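Local coordinates for protein glucokinase (Leishmania braziliensis MHOM/BR/75/M2904, PDB 6EDI) that probably phosphorylates D-glucose with ATP, as a dimeric glucokinase of the actin-like ATPase clan captured in an open conformation, at residues 155-168 with 399-411. Numbering follows the deposited sequence.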
loop_
_atom_site.group_PDB
_atom_site.type_symbol
_atom_site.label_atom_id
_atom_site.label_comp_id
_atom_site.label_asym_id
_atom_site.label_seq_id
_atom_site.Cartn_x
_atom_site.Cartn_y
_atom_site.Cartn_z
ATOM N N LEU A 155 15.355 7.151 0.463
ATOM C CA LEU A 155 14.599 5.941 0.213
ATOM C C LEU A 155 14.932 4.876 1.250
ATOM O O LEU A 155 16.103 4.697 1.643
ATOM C CB LEU A 155 14.911 5.406 -1.183
ATOM C CG LEU A 155 14.807 6.370 -2.370
ATOM C CD1 LEU A 155 15.363 5.709 -3.626
ATOM C CD2 LEU A 155 13.372 6.850 -2.605
ATOM N N ASN A 156 13.900 4.166 1.690
ATOM C CA ASN A 156 14.096 2.917 2.419
ATOM C C ASN A 156 14.822 1.940 1.521
ATOM O O ASN A 156 14.702 2.011 0.298
ATOM C CB ASN A 156 12.746 2.307 2.826
ATOM C CG ASN A 156 12.254 2.822 4.165
ATOM O OD1 ASN A 156 12.790 2.453 5.220
ATOM N ND2 ASN A 156 11.225 3.674 4.135
ATOM N N ASP A 157 15.585 1.040 2.126
ATOM C CA ASP A 157 16.315 0.005 1.399
ATOM C C ASP A 157 15.408 -0.743 0.393
ATOM O O ASP A 157 15.737 -0.864 -0.798
ATOM C CB ASP A 157 17.019 -0.926 2.422
ATOM C CG ASP A 157 17.209 -2.357 1.919
ATOM O OD1 ASP A 157 17.639 -2.565 0.764
ATOM O OD2 ASP A 157 16.953 -3.291 2.710
ATOM N N LEU A 158 14.252 -1.203 0.847
ATOM C CA LEU A 158 13.358 -1.963 -0.033
ATOM C C LEU A 158 12.607 -1.083 -1.040
ATOM O O LEU A 158 12.168 -1.556 -2.091
ATOM C CB LEU A 158 12.378 -2.813 0.784
ATOM C CG LEU A 158 12.682 -4.291 0.668
ATOM C CD1 LEU A 158 12.617 -4.662 -0.787
ATOM C CD2 LEU A 158 14.082 -4.543 1.210
ATOM N N GLU A 159 12.451 0.191 -0.708
ATOM C CA GLU A 159 11.849 1.140 -1.645
ATOM C C GLU A 159 12.817 1.327 -2.804
ATOM O O GLU A 159 12.446 1.214 -3.984
ATOM C CB GLU A 159 11.552 2.457 -0.929
ATOM C CG GLU A 159 11.039 3.580 -1.815
ATOM C CD GLU A 159 10.901 4.884 -1.060
ATOM O OE1 GLU A 159 11.367 4.944 0.099
ATOM O OE2 GLU A 159 10.338 5.847 -1.632
ATOM N N ALA A 160 14.084 1.557 -2.466
ATOM C CA ALA A 160 15.103 1.698 -3.492
ATOM C C ALA A 160 15.234 0.413 -4.309
ATOM O O ALA A 160 15.425 0.470 -5.511
ATOM C CB ALA A 160 16.435 2.123 -2.897
ATOM N N GLY A 161 15.113 -0.745 -3.666
ATOM C CA GLY A 161 15.225 -2.019 -4.377
ATOM C C GLY A 161 14.136 -2.205 -5.419
ATOM O O GLY A 161 14.376 -2.663 -6.553
ATOM N N ALA A 162 12.925 -1.838 -5.028
ATOM C CA ALA A 162 11.782 -1.862 -5.930
ATOM C C ALA A 162 11.991 -0.928 -7.120
ATOM O O ALA A 162 11.693 -1.295 -8.266
ATOM C CB ALA A 162 10.517 -1.514 -5.179
ATOM N N TYR A 163 12.498 0.275 -6.868
ATOM C CA TYR A 163 12.830 1.162 -7.989
ATOM C C TYR A 163 13.881 0.517 -8.911
ATOM O O TYR A 163 13.904 0.759 -10.125
ATOM C CB TYR A 163 13.285 2.544 -7.503
ATOM C CG TYR A 163 12.160 3.496 -7.176
ATOM C CD1 TYR A 163 11.306 3.955 -8.172
ATOM C CD2 TYR A 163 11.965 3.958 -5.877
ATOM C CE1 TYR A 163 10.260 4.823 -7.878
ATOM C CE2 TYR A 163 10.926 4.839 -5.571
ATOM C CZ TYR A 163 10.076 5.263 -6.586
ATOM O OH TYR A 163 9.035 6.127 -6.308
ATOM N N GLY A 164 14.757 -0.304 -8.338
ATOM C CA GLY A 164 15.751 -1.000 -9.131
ATOM C C GLY A 164 15.105 -2.009 -10.062
ATOM O O GLY A 164 15.506 -2.159 -11.219
ATOM N N VAL A 165 14.096 -2.704 -9.552
ATOM C CA VAL A 165 13.356 -3.672 -10.353
ATOM C C VAL A 165 12.704 -2.956 -11.513
ATOM O O VAL A 165 12.756 -3.426 -12.655
ATOM C CB VAL A 165 12.260 -4.347 -9.532
ATOM C CG1 VAL A 165 11.468 -5.314 -10.398
ATOM C CG2 VAL A 165 12.881 -5.065 -8.336
ATOM N N LEU A 166 12.089 -1.812 -11.214
ATOM C CA LEU A 166 11.437 -1.016 -12.249
ATOM C C LEU A 166 12.471 -0.560 -13.272
ATOM O O LEU A 166 12.230 -0.605 -14.476
ATOM C CB LEU A 166 10.766 0.204 -11.632
ATOM C CG LEU A 166 10.212 1.185 -12.663
ATOM C CD1 LEU A 166 9.108 0.517 -13.466
ATOM C CD2 LEU A 166 9.698 2.426 -11.971
ATOM N N ALA A 167 13.628 -0.126 -12.781
ATOM C CA ALA A 167 14.691 0.343 -13.660
ATOM C C ALA A 167 15.092 -0.762 -14.629
ATOM O O ALA A 167 15.210 -0.530 -15.834
ATOM C CB ALA A 167 15.870 0.817 -12.859
ATOM N N LEU A 168 15.302 -1.960 -14.098
ATOM C CA LEU A 168 15.670 -3.105 -14.925
ATOM C C LEU A 168 14.591 -3.408 -15.951
ATOM O O LEU A 168 14.881 -3.749 -17.105
ATOM C CB LEU A 168 15.914 -4.339 -14.060
ATOM C CG LEU A 168 17.123 -4.325 -13.124
ATOM C CD1 LEU A 168 17.054 -5.463 -12.112
ATOM C CD2 LEU A 168 18.388 -4.417 -13.953
ATOM N N ILE A 399 21.022 -3.494 -6.813
ATOM C CA ILE A 399 19.631 -3.132 -7.054
ATOM C C ILE A 399 19.290 -1.801 -6.398
ATOM O O ILE A 399 18.538 -1.009 -6.956
ATOM C CB ILE A 399 18.643 -4.249 -6.594
ATOM C CG1 ILE A 399 17.294 -4.076 -7.287
ATOM C CG2 ILE A 399 18.451 -4.255 -5.099
ATOM C CD1 ILE A 399 17.384 -4.351 -8.737
ATOM N N ASN A 400 19.890 -1.526 -5.242
ATOM C CA ASN A 400 19.564 -0.299 -4.538
ATOM C C ASN A 400 20.148 0.933 -5.231
ATOM O O ASN A 400 19.505 1.963 -5.304
ATOM C CB ASN A 400 19.988 -0.371 -3.072
ATOM C CG ASN A 400 19.139 -1.336 -2.270
ATOM O OD1 ASN A 400 18.194 -1.940 -2.789
ATOM N ND2 ASN A 400 19.479 -1.496 -0.993
ATOM N N LEU A 401 21.373 0.832 -5.725
ATOM C CA LEU A 401 21.921 1.922 -6.526
ATOM C C LEU A 401 21.047 2.196 -7.764
ATOM O O LEU A 401 20.677 3.349 -8.038
ATOM C CB LEU A 401 23.376 1.640 -6.907
ATOM C CG LEU A 401 24.317 1.666 -5.702
ATOM C CD1 LEU A 401 25.780 1.499 -6.107
ATOM C CD2 LEU A 401 24.152 2.958 -4.922
ATOM N N LEU A 402 20.709 1.137 -8.494
ATOM C CA LEU A 402 19.825 1.247 -9.652
ATOM C C LEU A 402 18.499 1.920 -9.299
ATOM O O LEU A 402 17.948 2.692 -10.094
ATOM C CB LEU A 402 19.560 -0.132 -10.252
ATOM C CG LEU A 402 20.690 -0.759 -11.045
ATOM C CD1 LEU A 402 20.361 -2.206 -11.373
ATOM C CD2 LEU A 402 20.901 0.043 -12.314
ATOM N N GLY A 403 17.994 1.622 -8.107
ATOM C CA GLY A 403 16.727 2.174 -7.663
ATOM C C GLY A 403 16.762 3.671 -7.491
ATOM O O GLY A 403 15.729 4.350 -7.600
ATOM N N CYS A 404 17.956 4.196 -7.217
ATOM C CA CYS A 404 18.107 5.633 -7.155
ATOM C C CYS A 404 17.847 6.210 -8.548
ATOM O O CYS A 404 17.260 7.284 -8.676
ATOM C CB CYS A 404 19.487 6.023 -6.613
ATOM S SG CYS A 404 19.698 5.717 -4.827
ATOM N N LEU A 405 18.245 5.477 -9.592
ATOM C CA LEU A 405 17.894 5.869 -10.958
ATOM C C LEU A 405 16.394 5.691 -11.205
ATOM O O LEU A 405 15.732 6.557 -11.808
ATOM C CB LEU A 405 18.704 5.067 -11.989
ATOM C CG LEU A 405 18.455 5.342 -13.485
ATOM C CD1 LEU A 405 19.737 5.248 -14.304
ATOM C CD2 LEU A 405 17.417 4.389 -14.062
ATOM N N GLY A 406 15.865 4.556 -10.747
ATOM C CA GLY A 406 14.468 4.234 -10.957
ATOM C C GLY A 406 13.591 5.336 -10.396
ATOM O O GLY A 406 12.643 5.768 -11.043
ATOM N N PHE A 407 13.937 5.800 -9.201
ATOM C CA PHE A 407 13.266 6.920 -8.578
ATOM C C PHE A 407 13.252 8.131 -9.502
ATOM O O PHE A 407 12.189 8.665 -9.821
ATOM C CB PHE A 407 13.953 7.288 -7.273
ATOM C CG PHE A 407 13.481 8.593 -6.702
ATOM C CD1 PHE A 407 12.288 8.657 -5.983
ATOM C CD2 PHE A 407 14.208 9.760 -6.905
ATOM C CE1 PHE A 407 11.841 9.858 -5.452
ATOM C CE2 PHE A 407 13.767 10.970 -6.381
ATOM C CZ PHE A 407 12.589 11.019 -5.651
ATOM N N GLY A 408 14.439 8.552 -9.925
ATOM C CA GLY A 408 14.572 9.718 -10.780
ATOM C C GLY A 408 13.783 9.623 -12.070
ATOM O O GLY A 408 13.223 10.615 -12.528
ATOM N N SER A 409 13.722 8.423 -12.641
ATOM C CA SER A 409 13.092 8.208 -13.937
ATOM C C SER A 409 11.567 8.384 -13.869
ATOM O O SER A 409 10.915 8.644 -14.882
ATOM C CB SER A 409 13.450 6.817 -14.477
ATOM O OG SER A 409 12.736 5.799 -13.790
ATOM N N GLN A 410 11.008 8.258 -12.669
ATOM C CA GLN A 410 9.564 8.371 -12.485
ATOM C C GLN A 410 9.132 9.772 -12.080
ATOM O O GLN A 410 7.972 9.991 -11.757
ATOM C CB GLN A 410 9.086 7.373 -11.425
ATOM C CG GLN A 410 9.227 5.934 -11.860
ATOM C CD GLN A 410 8.698 5.713 -13.272
ATOM O OE1 GLN A 410 7.496 5.855 -13.538
ATOM N NE2 GLN A 410 9.598 5.386 -14.192
ATOM N N LEU A 411 10.065 10.720 -12.073
ATOM C CA LEU A 411 9.740 12.076 -11.623
ATOM C C LEU A 411 8.878 12.842 -12.630
ATOM O O LEU A 411 9.174 12.849 -13.823
ATOM C CB LEU A 411 11.018 12.859 -11.323
ATOM C CG LEU A 411 11.822 12.405 -10.108
ATOM C CD1 LEU A 411 13.164 13.124 -10.103
ATOM C CD2 LEU A 411 11.077 12.664 -8.817
HETATM O O HOH W 1 16.803 -3.790 -1.551
#
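Gly-164 and Gly-403 meet where the two helices cross, their CA atoms only 3.6 Å apart. With Gly-161 and Gly-406 also lacking side chains, the axes of 157-168 and 399-409 close to 6.4 Å at a crossing angle of 73°, and backbone lies directly on backbone: Gly-403 CA makes a CA-H...O contact with Ala-160 O at 3.0 Å, and Gly-164 CA a longer one with Ile-399 O. Ile-399 is a knob in the hole made by Gly-161, Gly-164, Val-165 and Leu-168; with CG1 anti to the backbone N (chi1 -160°), CD1 reaches Leu-168 CD1 at 3.6 Å. Tyr-163 CB lies against Gly-403 O and its ring runs on to Gly-406 and Phe-407, Phe-407 CA making a CH-pi contact over one face, 3.7 Å from the centroid. The Phe-407 ring turns its edge to the Tyr-163 face in a T-shaped pair, planes 89° apart, while Leu-155 CD2 packs against Phe-407 CD1. Farther along, Leu-166 CD2 rests on Gln-410 CG. The polar bond across the contact runs from Asn-400 ND2 to Asp-157 OD1, 2.8 Å, on the anti side of the carboxylate and tilted out of its plane; a water lies within hydrogen-bonding distance of Asp-157 OD1 and Asn-400 OD1 but has more acceptors in reach than protons. Tyr-163 OH and Gln-410 OE1 are held by backbone N of Val-230 and Tyr-228 in strand 227-233, Asn-400 ND2 has a weak second bond to Asp-46, and Leu-401, Cys-404 and Leu-405 pack on strand 41-48. This glycine-rich crossing between the two large sheets is consistent with the inter-lobe helices of the ASKHA fold.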